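Local atomic coordinates of pertussis toxin-like subunit ArtA (Escherichia coli, PDB entry 4Z9D), a protein that probably catalyses the NAD-dependent ADP-ribosylation of trimeric G proteins as the enzymatic A subunit of a pertussis-like AB5 toxin. Residues N31-H35 with S48-A52; Y89-S94 with V163-P169; I18-F23 with I130-V134. The protein carries 2 engineered substitutions. All blocks are in the same frame, centred on the assembly; numbering follows the deposited sequence.

Contact 1 of 3, residues N31-H35 with S48-A52. With NAD (nicotinamide-adenine-dinucleotide), chain F.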
loop_
_atom_site.group_PDB
_atom_site.type_symbol
_atom_site.label_atom_id
_atom_site.label_comp_id
_atom_site.label_asym_id
_atom_site.label_seq_id
_atom_site.Cartn_x
_atom_site.Cartn_y
_atom_site.Cartn_z
ATOM N N ASN A 31 -9.259 -11.607 -4.481
ATOM C CA ASN A 31 -10.523 -11.055 -3.994
ATOM C C ASN A 31 -10.256 -9.661 -3.458
ATOM O O ASN A 31 -9.760 -9.513 -2.333
ATOM C CB ASN A 31 -11.138 -11.945 -2.903
ATOM C CG ASN A 31 -12.531 -11.479 -2.471
ATOM O OD1 ASN A 31 -12.789 -10.282 -2.331
ATOM N ND2 ASN A 31 -13.439 -12.431 -2.279
ATOM N N LEU A 32 -10.564 -8.647 -4.266
ATOM C CA LEU A 32 -10.216 -7.270 -3.918
ATOM C C LEU A 32 -10.957 -6.776 -2.675
ATOM O O LEU A 32 -10.378 -6.092 -1.843
ATOM C CB LEU A 32 -10.494 -6.326 -5.105
ATOM C CG LEU A 32 -10.051 -4.860 -4.974
ATOM C CD1 LEU A 32 -8.544 -4.750 -4.822
ATOM C CD2 LEU A 32 -10.511 -4.040 -6.170
ATOM N N GLN A 33 -12.234 -7.121 -2.535
ATOM C CA GLN A 33 -12.983 -6.655 -1.369
ATOM C C GLN A 33 -12.395 -7.202 -0.070
ATOM O O GLN A 33 -12.333 -6.504 0.935
ATOM C CB GLN A 33 -14.458 -7.013 -1.481
ATOM C CG GLN A 33 -15.303 -6.184 -0.522
ATOM C CD GLN A 33 -16.748 -6.064 -0.958
ATOM O OE1 GLN A 33 -17.602 -5.566 -0.214
ATOM N NE2 GLN A 33 -17.034 -6.528 -2.163
ATOM N N GLN A 34 -11.998 -8.471 -0.104
ATOM C CA GLN A 34 -11.295 -9.122 0.993
ATOM C C GLN A 34 -10.028 -8.361 1.364
ATOM O O GLN A 34 -9.754 -8.093 2.533
ATOM C CB GLN A 34 -10.934 -10.550 0.578
ATOM C CG GLN A 34 -11.072 -11.602 1.629
ATOM C CD GLN A 34 -11.212 -12.970 0.996
ATOM O OE1 GLN A 34 -10.219 -13.628 0.707
ATOM N NE2 GLN A 34 -12.451 -13.393 0.756
ATOM N N HIS A 35 -9.237 -8.020 0.356
ATOM C CA HIS A 35 -8.017 -7.271 0.605
ATOM C C HIS A 35 -8.303 -5.904 1.240
ATOM O O HIS A 35 -7.681 -5.522 2.236
ATOM C CB HIS A 35 -7.238 -7.090 -0.689
ATOM C CG HIS A 35 -6.086 -6.153 -0.550
ATOM N ND1 HIS A 35 -4.877 -6.532 0.001
ATOM C CD2 HIS A 35 -5.969 -4.836 -0.847
ATOM C CE1 HIS A 35 -4.063 -5.489 0.023
ATOM N NE2 HIS A 35 -4.695 -4.454 -0.498
ATOM N N SER A 48 -3.411 -12.464 0.486
ATOM C CA SER A 48 -3.724 -11.405 -0.481
ATOM C C SER A 48 -2.756 -11.369 -1.663
ATOM O O SER A 48 -1.541 -11.526 -1.494
ATOM C CB SER A 48 -3.725 -10.045 0.205
ATOM O OG SER A 48 -3.978 -9.025 -0.748
ATOM N N ALA A 49 -3.304 -11.159 -2.858
ATOM C CA ALA A 49 -2.491 -11.021 -4.058
ATOM C C ALA A 49 -1.862 -9.645 -4.137
ATOM O O ALA A 49 -0.979 -9.400 -4.954
ATOM C CB ALA A 49 -3.322 -11.266 -5.293
ATOM N N PHE A 50 -2.348 -8.742 -3.309
ATOM C CA PHE A 50 -2.070 -7.330 -3.501
ATOM C C PHE A 50 -1.156 -6.751 -2.420
ATOM O O PHE A 50 -1.172 -7.193 -1.265
ATOM C CB PHE A 50 -3.389 -6.546 -3.537
ATOM C CG PHE A 50 -4.409 -7.102 -4.494
ATOM C CD1 PHE A 50 -4.243 -6.954 -5.864
ATOM C CD2 PHE A 50 -5.536 -7.771 -4.028
ATOM C CE1 PHE A 50 -5.184 -7.457 -6.759
ATOM C CE2 PHE A 50 -6.490 -8.277 -4.911
ATOM C CZ PHE A 50 -6.308 -8.122 -6.290
ATOM N N ILE A 51 -0.392 -5.731 -2.800
ATOM C CA ILE A 51 0.443 -4.973 -1.861
ATOM C C ILE A 51 -0.124 -3.562 -1.781
ATOM O O ILE A 51 -0.158 -2.851 -2.777
ATOM C CB ILE A 51 1.912 -4.928 -2.313
ATOM C CG1 ILE A 51 2.462 -6.350 -2.500
ATOM C CG2 ILE A 51 2.766 -4.127 -1.331
ATOM C CD1 ILE A 51 3.713 -6.421 -3.381
ATOM N N ALA A 52 -0.595 -3.165 -0.602
ATOM C CA ALA A 52 -1.299 -1.895 -0.450
ATOM C C ALA A 52 -0.352 -0.706 -0.458
ATOM O O ALA A 52 0.710 -0.740 0.164
ATOM C CB ALA A 52 -2.101 -1.892 0.840
HETATM P PA NAD F . 0.141 -6.256 5.167
HETATM O O1A NAD F . 0.581 -6.101 3.756
HETATM O O2A NAD F . -0.291 -7.590 5.656
HETATM O O5B NAD F . 1.343 -5.675 6.102
HETATM C C5B NAD F . 1.348 -5.727 7.538
HETATM C C4B NAD F . 2.713 -6.297 7.978
HETATM O O4B NAD F . 2.830 -7.697 7.581
HETATM C C3B NAD F . 3.809 -5.616 7.216
HETATM O O3B NAD F . 4.064 -4.323 7.847
HETATM C C2B NAD F . 4.927 -6.581 7.486
HETATM O O2B NAD F . 5.198 -6.557 8.878
HETATM C C1B NAD F . 4.218 -7.912 7.189
HETATM N N9A NAD F . 4.110 -8.372 5.760
HETATM C C8A NAD F . 3.390 -7.958 4.717
HETATM N N7A NAD F . 3.655 -8.767 3.688
HETATM C C5A NAD F . 4.524 -9.697 4.094
HETATM C C6A NAD F . 5.106 -10.735 3.465
HETATM N N6A NAD F . 4.785 -10.915 2.186
HETATM N N1A NAD F . 5.972 -11.554 4.082
HETATM C C2A NAD F . 6.265 -11.317 5.424
HETATM N N3A NAD F . 5.651 -10.230 6.060
HETATM C C4A NAD F . 4.795 -9.449 5.380
HETATM O O3 NAD F . -1.041 -5.250 5.457
HETATM P PN NAD F . -1.019 -3.686 5.011
HETATM O O1N NAD F . -0.334 -3.522 3.700
HETATM O O2N NAD F . -0.623 -2.865 6.176
HETATM O O5D NAD F . -2.576 -3.510 4.733
HETATM C C5D NAD F . -3.567 -3.807 5.725
HETATM C C4D NAD F . -4.819 -2.963 5.466
HETATM O O4D NAD F . -4.325 -1.583 5.363
HETATM C C3D NAD F . -5.472 -3.309 4.115
HETATM O O3D NAD F . -6.873 -3.011 4.138
HETATM C C2D NAD F . -4.770 -2.297 3.231
HETATM O O2D NAD F . -5.497 -2.082 2.001
HETATM C C1D NAD F . -4.760 -1.046 4.101
HETATM N N1N NAD F . -3.771 -0.053 3.547
HETATM C C2N NAD F . -2.408 -0.109 3.930
HETATM C C3N NAD F . -1.453 0.764 3.409
HETATM C C7N NAD F . -0.105 0.709 3.810
HETATM O O7N NAD F . 0.689 1.749 3.485
HETATM N N7N NAD F . 0.307 -0.338 4.531
HETATM C C4N NAD F . -1.867 1.714 2.478
HETATM C C5N NAD F . -3.205 1.788 2.093
HETATM C C6N NAD F . -4.159 0.913 2.603
#

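Contact 2 of 3, residues Y89-S94 with V163-P169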
loop_
_atom_site.group_PDB
_atom_site.type_symbol
_atom_site.label_atom_id
_atom_site.label_comp_id
_atom_site.label_asym_id
_atom_site.label_seq_id
_atom_site.Cartn_x
_atom_site.Cartn_y
_atom_site.Cartn_z
ATOM N N TYR A 89 -2.283 -0.544 -9.669
ATOM C CA TYR A 89 -3.645 -0.233 -10.132
ATOM C C TYR A 89 -4.374 0.630 -9.118
ATOM O O TYR A 89 -4.435 0.267 -7.952
ATOM C CB TYR A 89 -4.469 -1.512 -10.338
ATOM C CG TYR A 89 -3.996 -2.435 -11.434
ATOM C CD1 TYR A 89 -2.924 -3.300 -11.235
ATOM C CD2 TYR A 89 -4.670 -2.492 -12.649
ATOM C CE1 TYR A 89 -2.506 -4.162 -12.245
ATOM C CE2 TYR A 89 -4.262 -3.357 -13.659
ATOM C CZ TYR A 89 -3.189 -4.181 -13.447
ATOM O OH TYR A 89 -2.794 -5.036 -14.450
ATOM N N PRO A 90 -4.912 1.778 -9.544
ATOM C CA PRO A 90 -5.886 2.460 -8.685
ATOM C C PRO A 90 -7.104 1.554 -8.515
ATOM O O PRO A 90 -7.454 0.846 -9.462
ATOM C CB PRO A 90 -6.240 3.730 -9.472
ATOM C CG PRO A 90 -5.159 3.868 -10.507
ATOM C CD PRO A 90 -4.736 2.462 -10.829
ATOM N N ILE A 91 -7.758 1.562 -7.357
ATOM C CA ILE A 91 -8.789 0.550 -7.133
ATOM C C ILE A 91 -10.136 0.863 -7.796
ATOM O O ILE A 91 -10.935 -0.034 -8.028
ATOM C CB ILE A 91 -9.033 0.310 -5.622
ATOM C CG1 ILE A 91 -9.531 1.568 -4.921
ATOM C CG2 ILE A 91 -7.766 -0.214 -4.945
ATOM C CD1 ILE A 91 -9.854 1.332 -3.465
ATOM N N GLN A 92 -10.380 2.121 -8.136
ATOM C CA GLN A 92 -11.714 2.530 -8.570
ATOM C C GLN A 92 -12.267 1.802 -9.821
ATOM O O GLN A 92 -13.429 1.401 -9.818
ATOM C CB GLN A 92 -11.723 4.048 -8.798
ATOM C CG GLN A 92 -13.068 4.633 -9.146
ATOM C CD GLN A 92 -13.005 6.152 -9.269
ATOM O OE1 GLN A 92 -13.133 6.869 -8.276
ATOM N NE2 GLN A 92 -12.807 6.645 -10.491
ATOM N N PRO A 93 -11.461 1.639 -10.895
ATOM C CA PRO A 93 -12.005 0.913 -12.050
ATOM C C PRO A 93 -12.409 -0.514 -11.705
ATOM O O PRO A 93 -13.370 -1.058 -12.272
ATOM C CB PRO A 93 -10.844 0.917 -13.052
ATOM C CG PRO A 93 -10.059 2.141 -12.682
ATOM C CD PRO A 93 -10.124 2.188 -11.188
ATOM N N SER A 94 -11.673 -1.124 -10.786
ATOM C CA SER A 94 -11.991 -2.495 -10.397
ATOM C C SER A 94 -13.229 -2.526 -9.515
ATOM O O SER A 94 -14.072 -3.416 -9.653
ATOM C CB SER A 94 -10.812 -3.153 -9.690
ATOM O OG SER A 94 -9.748 -3.363 -10.605
ATOM N N VAL A 163 0.775 4.250 -13.301
ATOM C CA VAL A 163 -0.078 3.105 -12.975
ATOM C C VAL A 163 -0.792 2.572 -14.222
ATOM O O VAL A 163 -0.922 3.262 -15.231
ATOM C CB VAL A 163 -1.129 3.474 -11.924
ATOM C CG1 VAL A 163 -0.455 3.984 -10.636
ATOM C CG2 VAL A 163 -2.085 4.515 -12.497
ATOM N N ASN A 164 -1.238 1.322 -14.156
ATOM C CA ASN A 164 -2.135 0.783 -15.164
ATOM C C ASN A 164 -3.501 1.413 -14.922
ATOM O O ASN A 164 -3.982 1.406 -13.799
ATOM C CB ASN A 164 -2.191 -0.754 -15.061
ATOM C CG ASN A 164 -2.959 -1.399 -16.193
ATOM O OD1 ASN A 164 -4.143 -1.122 -16.400
ATOM N ND2 ASN A 164 -2.296 -2.295 -16.917
ATOM N N PRO A 165 -4.110 2.007 -15.957
ATOM C CA PRO A 165 -5.354 2.746 -15.727
ATOM C C PRO A 165 -6.595 1.854 -15.699
ATOM O O PRO A 165 -7.699 2.364 -15.491
ATOM C CB PRO A 165 -5.407 3.710 -16.920
ATOM C CG PRO A 165 -4.772 2.935 -18.019
ATOM C CD PRO A 165 -3.655 2.127 -17.352
ATOM N N GLY A 166 -6.420 0.549 -15.893
ATOM C CA GLY A 166 -7.557 -0.319 -16.132
ATOM C C GLY A 166 -8.022 -1.174 -14.970
ATOM O O GLY A 166 -7.720 -0.909 -13.802
ATOM N N VAL A 167 -8.791 -2.202 -15.303
ATOM C CA VAL A 167 -9.283 -3.158 -14.317
ATOM C C VAL A 167 -8.212 -4.186 -13.986
ATOM O O VAL A 167 -7.468 -4.618 -14.858
ATOM C CB VAL A 167 -10.557 -3.865 -14.831
ATOM C CG1 VAL A 167 -11.067 -4.933 -13.822
ATOM C CG2 VAL A 167 -11.638 -2.825 -15.132
ATOM N N ILE A 168 -8.109 -4.552 -12.715
ATOM C CA ILE A 168 -7.211 -5.638 -12.319
ATOM C C ILE A 168 -7.634 -6.968 -12.956
ATOM O O ILE A 168 -8.779 -7.393 -12.812
ATOM C CB ILE A 168 -7.188 -5.801 -10.804
ATOM C CG1 ILE A 168 -6.706 -4.516 -10.124
ATOM C CG2 ILE A 168 -6.358 -7.011 -10.405
ATOM C CD1 ILE A 168 -7.009 -4.507 -8.628
ATOM N N PRO A 169 -6.712 -7.623 -13.680
ATOM C CA PRO A 169 -7.049 -8.890 -14.333
ATOM C C PRO A 169 -7.213 -10.025 -13.332
ATOM O O PRO A 169 -6.698 -9.944 -12.214
ATOM C CB PRO A 169 -5.862 -9.150 -15.271
ATOM C CG PRO A 169 -4.804 -8.214 -14.870
ATOM C CD PRO A 169 -5.414 -7.085 -14.118
HETATM O O HOH W 1 -8.452 -1.011 -11.063
#

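Contact 3 of 3, residues I18-F23 with I130-V134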
loop_
_atom_site.group_PDB
_atom_site.type_symbol
_atom_site.label_atom_id
_atom_site.label_comp_id
_atom_site.label_asym_id
_atom_site.label_seq_id
_atom_site.Cartn_x
_atom_site.Cartn_y
_atom_site.Cartn_z
ATOM N N ILE A 18 14.176 -4.328 2.572
ATOM C CA ILE A 18 13.243 -3.866 1.558
ATOM C C ILE A 18 13.931 -3.269 0.324
ATOM O O ILE A 18 13.492 -3.518 -0.792
ATOM C CB ILE A 18 12.248 -2.862 2.181
ATOM C CG1 ILE A 18 11.437 -3.552 3.289
ATOM C CG2 ILE A 18 11.316 -2.297 1.140
ATOM C CD1 ILE A 18 10.705 -4.837 2.810
ATOM N N PHE A 19 15.014 -2.519 0.500
ATOM C CA PHE A 19 15.707 -1.953 -0.662
ATOM C C PHE A 19 16.269 -3.065 -1.538
ATOM O O PHE A 19 16.346 -2.940 -2.768
ATOM C CB PHE A 19 16.855 -1.044 -0.236
ATOM C CG PHE A 19 16.420 0.296 0.294
ATOM C CD1 PHE A 19 17.350 1.135 0.883
ATOM C CD2 PHE A 19 15.093 0.711 0.226
ATOM C CE1 PHE A 19 16.977 2.365 1.387
ATOM C CE2 PHE A 19 14.719 1.950 0.715
ATOM C CZ PHE A 19 15.666 2.774 1.303
ATOM N N ARG A 20 16.615 -4.170 -0.887
ATOM C CA ARG A 20 17.255 -5.289 -1.558
ATOM C C ARG A 20 16.181 -6.145 -2.214
ATOM O O ARG A 20 16.261 -6.459 -3.401
ATOM C CB ARG A 20 18.048 -6.137 -0.558
ATOM C CG ARG A 20 18.730 -7.354 -1.171
ATOM C CD ARG A 20 18.702 -8.527 -0.210
ATOM N NE ARG A 20 19.288 -8.258 1.089
ATOM C CZ ARG A 20 18.782 -8.734 2.222
ATOM N NH1 ARG A 20 19.355 -8.454 3.385
ATOM N NH2 ARG A 20 17.667 -9.449 2.194
ATOM N N ASP A 21 15.173 -6.503 -1.425
ATOM C CA ASP A 21 14.172 -7.496 -1.824
ATOM C C ASP A 21 12.884 -6.939 -2.412
ATOM O O ASP A 21 12.145 -7.660 -3.083
ATOM C CB ASP A 21 13.804 -8.359 -0.618
ATOM C CG ASP A 21 14.980 -9.134 -0.078
ATOM O OD1 ASP A 21 15.953 -9.295 -0.828
ATOM O OD2 ASP A 21 14.938 -9.562 1.096
ATOM N N GLY A 22 12.613 -5.661 -2.168
ATOM C CA GLY A 22 11.332 -5.100 -2.551
ATOM C C GLY A 22 10.225 -5.653 -1.675
ATOM O O GLY A 22 10.491 -6.208 -0.604
ATOM N N PHE A 23 8.982 -5.473 -2.108
ATOM C CA PHE A 23 7.829 -6.026 -1.409
ATOM C C PHE A 23 7.255 -7.207 -2.165
ATOM O O PHE A 23 7.276 -7.215 -3.393
ATOM C CB PHE A 23 6.735 -4.964 -1.219
ATOM C CG PHE A 23 7.159 -3.778 -0.383
ATOM C CD1 PHE A 23 7.218 -3.879 0.998
ATOM C CD2 PHE A 23 7.422 -2.546 -0.972
ATOM C CE1 PHE A 23 7.582 -2.783 1.781
ATOM C CE2 PHE A 23 7.778 -1.440 -0.187
ATOM C CZ PHE A 23 7.853 -1.563 1.184
ATOM N N ILE A 130 11.898 1.446 -5.349
ATOM C CA ILE A 130 11.766 2.145 -4.082
ATOM C C ILE A 130 12.795 3.257 -3.978
ATOM O O ILE A 130 14.001 3.022 -4.033
ATOM C CB ILE A 130 11.880 1.172 -2.905
ATOM C CG1 ILE A 130 10.801 0.087 -3.049
ATOM C CG2 ILE A 130 11.704 1.904 -1.573
ATOM C CD1 ILE A 130 11.068 -1.160 -2.239
ATOM N N VAL A 131 12.295 4.477 -3.823
ATOM C CA VAL A 131 13.119 5.672 -3.830
ATOM C C VAL A 131 13.881 5.841 -2.530
ATOM O O VAL A 131 15.084 6.137 -2.534
ATOM C CB VAL A 131 12.247 6.927 -4.088
ATOM C CG1 VAL A 131 13.082 8.199 -4.067
ATOM C CG2 VAL A 131 11.541 6.793 -5.426
ATOM N N GLU A 132 13.172 5.674 -1.417
ATOM C CA GLU A 132 13.708 6.041 -0.117
ATOM C C GLU A 132 12.834 5.510 1.008
ATOM O O GLU A 132 11.719 5.028 0.784
ATOM C CB GLU A 132 13.848 7.577 -0.016
ATOM C CG GLU A 132 12.520 8.323 -0.126
ATOM C CD GLU A 132 12.679 9.837 -0.255
ATOM O OE1 GLU A 132 11.650 10.543 -0.151
ATOM O OE2 GLU A 132 13.819 10.318 -0.463
ATOM N N ALA A 133 13.350 5.595 2.221
ATOM C CA ALA A 133 12.586 5.215 3.390
ATOM C C ALA A 133 12.750 6.273 4.466
ATOM O O ALA A 133 13.759 6.965 4.506
ATOM C CB ALA A 133 13.031 3.873 3.903
ATOM N N VAL A 134 11.736 6.405 5.313
ATOM C CA VAL A 134 11.816 7.263 6.494
ATOM C C VAL A 134 11.334 6.477 7.709
ATOM O O VAL A 134 10.195 6.000 7.717
ATOM C CB VAL A 134 10.951 8.538 6.332
ATOM C CG1 VAL A 134 10.948 9.351 7.623
ATOM C CG2 VAL A 134 11.448 9.376 5.173
#

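Contact 1 of 3, residues N31-H35 with S48-A52
H35 reaches S48 through a short polar link, ND1 to OG at 2.8 Å, a hydrogen bond whose direction is not settled. Around this link the imidazole is packed on two further sides. The beta carbon of F50 lies over the centre of one imidazole face, with CB 3.8 Å from the ring centroid, a CH-pi contact. From that same side the phenyl ring turns its edge toward the histidine, giving a T-shaped pair with planes at 66°. A52 comes at the imidazole edge, its CB 3.9 Å from NE2 of H35. The phenyl ring is in turn enclosed: L32 sets CD1 above one face, toward the rim and 4.1 Å from F50 CE2, while the methyl group of A49 lies over the other.

The second shell fixes these groups. With CG opposite the backbone N (chi1 171°), the imidazole of H35 leaves the helix toward the strand. S48 OG also accepts from F50 N at 3.0 Å, an ST turn that ties the hydroxyl to the start of the strand. N31 is the N-cap of the helix; its OD1 takes the N-H of Q34 at 3.0 Å, from above the carbonyl plane.

NAD borders the site: A52 CB is 3.6 Å from NAD C2N of the nicotinamide ring, and both H35 and A52 belong to the dinucleotide pocket. The contact thus joins the start of helix 32-37 to strand 50-54, with V120 and V122 of strand 118-122 behind F50 and helix 92-100 against L32.

Contact 2 of 3, residues Y89-S94 with V163-P169
The ring of Y89 is held between N164 and I168, one on each face. N164 CB stands 3.9 Å from the ring centroid, displaced toward the rim, and its amide runs alongside the ring with the two planes 24° apart. Over the opposite face comes CG1 of I168, 4.1 Å from the centroid, so that both faces receive CH-pi contacts. At the ring edge, in its plane, G166 O approaches CD2 of Y89 to 3.6 Å. P169 meets the phenol end obliquely through its CD.

The asparagine is itself fixed by an Asx turn: its OD1 accepts in the carbonyl plane from G166 N at 2.9 Å. The same residue therefore shapes the loop and lays its side chain on the tyrosine.

A polar centre sits beside the ring. I168 N donates to S94 OG at 2.9 Å along an almost straight line (174°), and that hydroxyl gives its own proton to water 1, with S94 OG 2.7 Å from the water. The water donates onward to P90 O and to G166 O, the latter oxygen 2.8 Å away, and so bridges both segments. Apolar contacts complete the seam: P90 CG rests on V163 CG2 at 3.7 Å, and P93 lies against the backbone of P165 and G166.

A sodium ion lies about 4 Å from the side chain of N164. The whole is an irregular C-terminal segment strapped across the edge strand 88-90, where N164 and F88 share a backbone bond, and the beginning of helix 92-100.

Contact 3 of 3, residues I18-F23 with I130-V134
I130 inserts its side chain between I18, F19 and F23, and apolar packing carries this contact. Its CD1 reaches I18 CG2 at 3.6 Å and F23 CE2 at 3.9 Å, while the other branch, CG2, meets F19 CE2 at 3.8 Å. The two branches thus serve different partners: CG1 lies beside the backbone N (chi1 -58°) and leads CD1 into the corner where the helix ends, leaving CG2 to the phenyl ring of F19. I18 bridges the set, because its CG2 also stands over one face of the F23 ring, toward the rim.

Aromatic edge contacts form a second group. F19 points the CZ edge of its ring at the strand, 3.8 Å from A133 N, which lies in the ring plane; the methyl group of A133 touches the same CZ at 3.9 Å.

No hydrogen bond joins the two segments. Within 18-23, G22 N donates to I18 O at 2.7 Å, and G22 then leaves the helix with positive phi (70°), turning the chain toward F23, whose ring meets I130 CD1 obliquely. E132 OE1 instead pairs with R81 of the neighbouring strand 77-83, a salt bridge.

V131 has helix-like backbone angles, and V131 and E132 both bond to the backbone of R81, which fits a classic beta bulge. I130 and A133, three residues apart, consequently both face helix 15-21, as it packs on the four-stranded antiparallel sheet.

In the fold
Followed from the N terminus, the chain first lays down helix 15-21, whose partner arrives more than a hundred residues later: contact 3 closes this long loop on strand 130-139. Nested inside it, contact 1 closes a short one, from helix 32-37 to strand 50-54. Contact 2 opens next, at 89-94, but closes only at 163-169, beyond strand 130-139, so its loop crosses that of contact 3. Contacts 1 and 2 follow in series and touch where L32 CD2 lies 3.6 Å from S94 CB, and both reach the three-stranded sheet. Contact 3 packs helix 15-21 on the four-stranded sheet, on the opposite side of the chain's centre from contact 1.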